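Side-chain contacts in beta-galactoside alpha-2,6-sialyltransferase (Photobacterium sp., PDB 2Z4T), which probably transfers sialic acid from a CMP-linked donor to galactosides such as lactose, forming an alpha-2,6 linkage: residues K257-L260 with E261-N265; Y280-Q283 with K284-A288. One frame throughout, in Å; residues are numbered along the deposited sequence.

Contact 1 comes first along the chain and lies wholly on helix 249-265. Contact 2 follows, on the short helical turn 282-285 and the run into strand 288-292. They are about 11 Å apart, centre to centre. Both belong to the connection between parallel neighbours 222-230 and 288-292 of the mixed sheet, within the sialyltransferase family region of this GT-B enzyme. The two contacts also touch. Leu260 CD2 lies 3.7 Å from Trp282 CZ3, and Ile264 CG2 lies 3.7 Å from Tyr286 OH. Trp282 and Tyr286 also touch strand 222-230, so contact 2 lies between that helix and the sheet. Both lie away from the CMP, lactose and magnesium sites.

Contact 1: K257-L260 with E261-N265; sequences KDYL and EDVIN
Tyr259 and Val263 meet one helical turn apart. The methyl CG2 of Val263 sits over one face of the Tyr259 ring, 3.9 Å from its centroid, in a CH-pi contact displaced toward the rim. The ring reaches that methyl because its CG lies opposite the backbone N (chi1 170°). Its phenol oxygen is held outside the helix, by hydrogen bonds with Asp270 O and Asn273 N. Leu260 packs next to this pair. Leu260 CG approaches Ile264 CD1 at 4.1 Å, and Phe206 and Val210 of helix 205-216 close in on Leu260.

The other flank is looser and polar. Lys257 and Glu261 run alongside each other in the same direction. Lys257 NZ forms a salt bridge with Glu261 OE1 at 3.2 Å, a weak hydrogen bond. The bent end of the lysine brings the amine there. Exposed Asp258 has its OD1 4.4 Å from Glu261 OE1; this closeness of like charges is probably eased by the Lys257 amine.

Backbone bonds join both flanks: Glu261 N to Lys257 O is 2.8 Å, and Ile264 N to Leu260 O is 3.0 Å. Such i to i+4 pairing, apolar inside and charged outside, is that of an amphipathic alpha-helix packed on its domain.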
loop_
_atom_site.group_PDB
_atom_site.type_symbol
_atom_site.label_atom_id
_atom_site.label_comp_id
_atom_site.label_asym_id
_atom_site.label_seq_id
_atom_site.Cartn_x
_atom_site.Cartn_y
_atom_site.Cartn_z
ATOM N N LYS A 257 4.154 -15.688 -20.036
ATOM C CA LYS A 257 2.746 -15.987 -19.817
ATOM C C LYS A 257 2.458 -17.485 -19.675
ATOM O O LYS A 257 1.768 -17.897 -18.744
ATOM C CB LYS A 257 1.859 -15.372 -20.900
ATOM C CG LYS A 257 0.536 -16.101 -21.082
ATOM C CD LYS A 257 -0.547 -15.175 -21.537
ATOM C CE LYS A 257 -1.566 -15.870 -22.427
ATOM N NZ LYS A 257 -2.195 -17.066 -21.801
ATOM N N ASP A 258 2.974 -18.287 -20.604
ATOM C CA ASP A 258 2.700 -19.731 -20.604
ATOM C C ASP A 258 3.280 -20.361 -19.347
ATOM O O ASP A 258 2.665 -21.239 -18.730
ATOM C CB ASP A 258 3.286 -20.412 -21.850
ATOM C CG ASP A 258 2.684 -19.882 -23.143
ATOM O OD1 ASP A 258 1.463 -19.613 -23.184
ATOM O OD2 ASP A 258 3.431 -19.741 -24.127
ATOM N N TYR A 259 4.461 -19.878 -18.969
ATOM C CA TYR A 259 5.158 -20.381 -17.803
ATOM C C TYR A 259 4.318 -20.112 -16.563
ATOM O O TYR A 259 4.016 -21.049 -15.799
ATOM C CB TYR A 259 6.547 -19.750 -17.669
ATOM C CG TYR A 259 7.188 -20.072 -16.350
ATOM C CD1 TYR A 259 7.782 -21.318 -16.117
ATOM C CD2 TYR A 259 7.177 -19.138 -15.312
ATOM C CE1 TYR A 259 8.359 -21.606 -14.870
ATOM C CE2 TYR A 259 7.746 -19.415 -14.090
ATOM C CZ TYR A 259 8.334 -20.638 -13.868
ATOM O OH TYR A 259 8.889 -20.877 -12.634
ATOM N N LEU A 260 3.929 -18.847 -16.399
ATOM C CA LEU A 260 3.113 -18.416 -15.266
ATOM C C LEU A 260 1.786 -19.168 -15.254
ATOM O O LEU A 260 1.372 -19.691 -14.213
ATOM C CB LEU A 260 2.895 -16.885 -15.272
ATOM C CG LEU A 260 2.174 -16.249 -14.080
ATOM C CD1 LEU A 260 2.904 -16.547 -12.787
ATOM C CD2 LEU A 260 2.020 -14.745 -14.225
ATOM N N GLU A 261 1.136 -19.243 -16.415
ATOM C CA GLU A 261 -0.093 -20.012 -16.562
ATOM C C GLU A 261 0.044 -21.474 -16.119
ATOM O O GLU A 261 -0.810 -21.978 -15.396
ATOM C CB GLU A 261 -0.623 -19.951 -17.996
ATOM C CG GLU A 261 -2.090 -20.376 -18.080
ATOM C CD GLU A 261 -2.727 -20.066 -19.413
ATOM O OE1 GLU A 261 -1.980 -19.916 -20.415
ATOM O OE2 GLU A 261 -3.975 -19.971 -19.448
ATOM N N ASP A 262 1.120 -22.130 -16.552
ATOM C CA ASP A 262 1.377 -23.528 -16.218
ATOM C C ASP A 262 1.691 -23.756 -14.749
ATOM O O ASP A 262 1.335 -24.806 -14.192
ATOM C CB ASP A 262 2.514 -24.093 -17.078
ATOM C CG ASP A 262 2.110 -24.286 -18.526
ATOM O OD1 ASP A 262 0.889 -24.295 -18.824
ATOM O OD2 ASP A 262 3.020 -24.410 -19.367
ATOM N N VAL A 263 2.378 -22.793 -14.139
ATOM C CA VAL A 263 2.705 -22.864 -12.722
ATOM C C VAL A 263 1.408 -22.787 -11.892
ATOM O O VAL A 263 1.162 -23.638 -11.037
ATOM C CB VAL A 263 3.732 -21.764 -12.324
ATOM C CG1 VAL A 263 3.777 -21.569 -10.827
ATOM C CG2 VAL A 263 5.121 -22.096 -12.856
ATOM N N ILE A 264 0.574 -21.791 -12.182
ATOM C CA ILE A 264 -0.732 -21.643 -11.525
ATOM C C ILE A 264 -1.669 -22.857 -11.758
ATOM O O ILE A 264 -2.338 -23.316 -10.829
ATOM C CB ILE A 264 -1.407 -20.307 -11.912
ATOM C CG1 ILE A 264 -0.616 -19.126 -11.322
ATOM C CG2 ILE A 264 -2.856 -20.274 -11.426
ATOM C CD1 ILE A 264 -0.922 -17.745 -11.925
ATOM N N ASN A 265 -1.699 -23.379 -12.985
ATOM C CA ASN A 265 -2.431 -24.621 -13.290
ATOM C C ASN A 265 -1.856 -25.879 -12.640
ATOM O O ASN A 265 -2.508 -26.911 -12.605
ATOM C CB ASN A 265 -2.505 -24.854 -14.806
ATOM C CG ASN A 265 -3.587 -24.037 -15.466
ATOM O OD1 ASN A 265 -4.616 -23.751 -14.860
ATOM N ND2 ASN A 265 -3.362 -23.656 -16.718
#

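Contact 2: Y280-Q283 with K284-A288; sequences YNWQ and KLYPA
Gln283 runs alongside the next side chain, Lys284, and both point the same way. Gln283 CB lies 4.2 Å from Ala288 CB. Gln283 CG stands between the backbone N and the carbonyl carbon (chi1 80°), which brings it to 3.3 Å from Lys284 N. A bend at chi2 then folds the amide back, and Gln283 CD stays 3.6 Å from that same Lys284 N. At the tip, Gln283 NE2 gives a hydrogen bond to Tyr280 O at 3.1 Å. The Tyr280 oxygen lies close to the amide plane of Gln283. The same NE2 also bonds to Tyr310 O, while Gln283 OE1 has a weak hydrogen bond with Tyr290 OH. Gln283 NE2 also rests against Lys284 CE at 3.7 Å.

This is the last part of a beta-alpha-beta crossover of the GT-B fold, where a short helical turn leads into strand 288-292, parallel to strand 222-230. Trp282 O accepts a hydrogen bond from Leu285 N at 3.1 Å, and a weak one from Tyr286 N. The edge of the Trp282 indole meets Tyr286, and Trp282 CE3 is 4.3 Å from Tyr286 CD1. Trp282 NE1 is hydrogen-bonded to Ser205 OG.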
loop_
_atom_site.group_PDB
_atom_site.type_symbol
_atom_site.label_atom_id
_atom_site.label_comp_id
_atom_site.label_asym_id
_atom_site.label_seq_id
_atom_site.Cartn_x
_atom_site.Cartn_y
_atom_site.Cartn_z
ATOM N N TYR A 280 5.654 -9.422 -15.319
ATOM C CA TYR A 280 4.894 -8.573 -16.229
ATOM C C TYR A 280 3.912 -9.335 -17.119
ATOM O O TYR A 280 3.691 -8.966 -18.261
ATOM C CB TYR A 280 5.821 -7.640 -17.025
ATOM C CG TYR A 280 6.582 -6.707 -16.099
ATOM C CD1 TYR A 280 5.907 -5.732 -15.374
ATOM C CD2 TYR A 280 7.973 -6.842 -15.908
ATOM C CE1 TYR A 280 6.583 -4.875 -14.493
ATOM C CE2 TYR A 280 8.660 -6.004 -15.047
ATOM C CZ TYR A 280 7.951 -5.019 -14.333
ATOM O OH TYR A 280 8.599 -4.190 -13.450
ATOM N N ASN A 281 3.309 -10.390 -16.573
ATOM C CA ASN A 281 2.274 -11.139 -17.282
ATOM C C ASN A 281 0.947 -11.238 -16.544
ATOM O O ASN A 281 -0.002 -11.830 -17.082
ATOM C CB ASN A 281 2.761 -12.541 -17.657
ATOM C CG ASN A 281 3.489 -12.561 -18.966
ATOM O OD1 ASN A 281 4.712 -12.662 -19.011
ATOM N ND2 ASN A 281 2.747 -12.445 -20.046
ATOM N N TRP A 282 0.852 -10.650 -15.343
ATOM C CA TRP A 282 -0.412 -10.709 -14.586
ATOM C C TRP A 282 -1.615 -10.295 -15.436
ATOM O O TRP A 282 -2.653 -10.959 -15.418
ATOM C CB TRP A 282 -0.359 -9.918 -13.259
ATOM C CG TRP A 282 0.643 -10.486 -12.274
ATOM C CD1 TRP A 282 1.752 -9.857 -11.766
ATOM C CD2 TRP A 282 0.646 -11.810 -11.714
ATOM N NE1 TRP A 282 2.434 -10.703 -10.928
ATOM C CE2 TRP A 282 1.773 -11.904 -10.872
ATOM C CE3 TRP A 282 -0.206 -12.911 -11.824
ATOM C CZ2 TRP A 282 2.075 -13.068 -10.152
ATOM C CZ3 TRP A 282 0.102 -14.071 -11.117
ATOM C CH2 TRP A 282 1.227 -14.139 -10.290
ATOM N N GLN A 283 -1.437 -9.229 -16.207
ATOM C CA GLN A 283 -2.501 -8.647 -17.029
ATOM C C GLN A 283 -2.938 -9.538 -18.185
ATOM O O GLN A 283 -4.027 -9.347 -18.740
ATOM C CB GLN A 283 -2.061 -7.274 -17.578
ATOM C CG GLN A 283 -1.139 -7.320 -18.812
ATOM C CD GLN A 283 0.294 -7.730 -18.501
ATOM O OE1 GLN A 283 0.612 -8.168 -17.394
ATOM N NE2 GLN A 283 1.169 -7.588 -19.492
ATOM N N LYS A 284 -2.091 -10.492 -18.564
ATOM C CA LYS A 284 -2.444 -11.432 -19.626
ATOM C C LYS A 284 -3.329 -12.564 -19.121
ATOM O O LYS A 284 -3.914 -13.281 -19.920
ATOM C CB LYS A 284 -1.186 -12.025 -20.262
ATOM C CG LYS A 284 -0.312 -11.027 -20.990
ATOM C CD LYS A 284 -1.004 -10.457 -22.213
ATOM C CE LYS A 284 -0.477 -9.081 -22.512
ATOM N NZ LYS A 284 -0.732 -8.682 -23.912
ATOM N N LEU A 285 -3.422 -12.727 -17.797
ATOM C CA LEU A 285 -4.144 -13.861 -17.209
ATOM C C LEU A 285 -5.283 -13.444 -16.311
ATOM O O LEU A 285 -6.126 -14.272 -15.967
ATOM C CB LEU A 285 -3.195 -14.773 -16.424
ATOM C CG LEU A 285 -2.067 -15.493 -17.181
ATOM C CD1 LEU A 285 -1.010 -15.990 -16.225
ATOM C CD2 LEU A 285 -2.628 -16.652 -17.925
ATOM N N TYR A 286 -5.313 -12.172 -15.919
ATOM C CA TYR A 286 -6.278 -11.696 -14.948
ATOM C C TYR A 286 -6.530 -10.237 -15.226
ATOM O O TYR A 286 -5.703 -9.594 -15.862
ATOM C CB TYR A 286 -5.730 -11.838 -13.521
ATOM C CG TYR A 286 -5.486 -13.253 -13.079
ATOM C CD1 TYR A 286 -4.206 -13.809 -13.133
ATOM C CD2 TYR A 286 -6.526 -14.041 -12.603
ATOM C CE1 TYR A 286 -3.970 -15.128 -12.747
ATOM C CE2 TYR A 286 -6.305 -15.368 -12.202
ATOM C CZ TYR A 286 -5.016 -15.899 -12.277
ATOM O OH TYR A 286 -4.780 -17.201 -11.877
ATOM N N PRO A 287 -7.674 -9.701 -14.774
ATOM C CA PRO A 287 -7.752 -8.241 -14.770
ATOM C C PRO A 287 -6.727 -7.747 -13.771
ATOM O O PRO A 287 -6.700 -8.236 -12.634
ATOM C CB PRO A 287 -9.177 -7.953 -14.261
ATOM C CG PRO A 287 -9.957 -9.271 -14.526
ATOM C CD PRO A 287 -8.910 -10.331 -14.267
ATOM N N ALA A 288 -5.866 -6.825 -14.191
ATOM C CA ALA A 288 -4.727 -6.433 -13.371
ATOM C C ALA A 288 -4.332 -5.009 -13.660
ATOM O O ALA A 288 -4.526 -4.540 -14.773
ATOM C CB ALA A 288 -3.560 -7.357 -13.627
#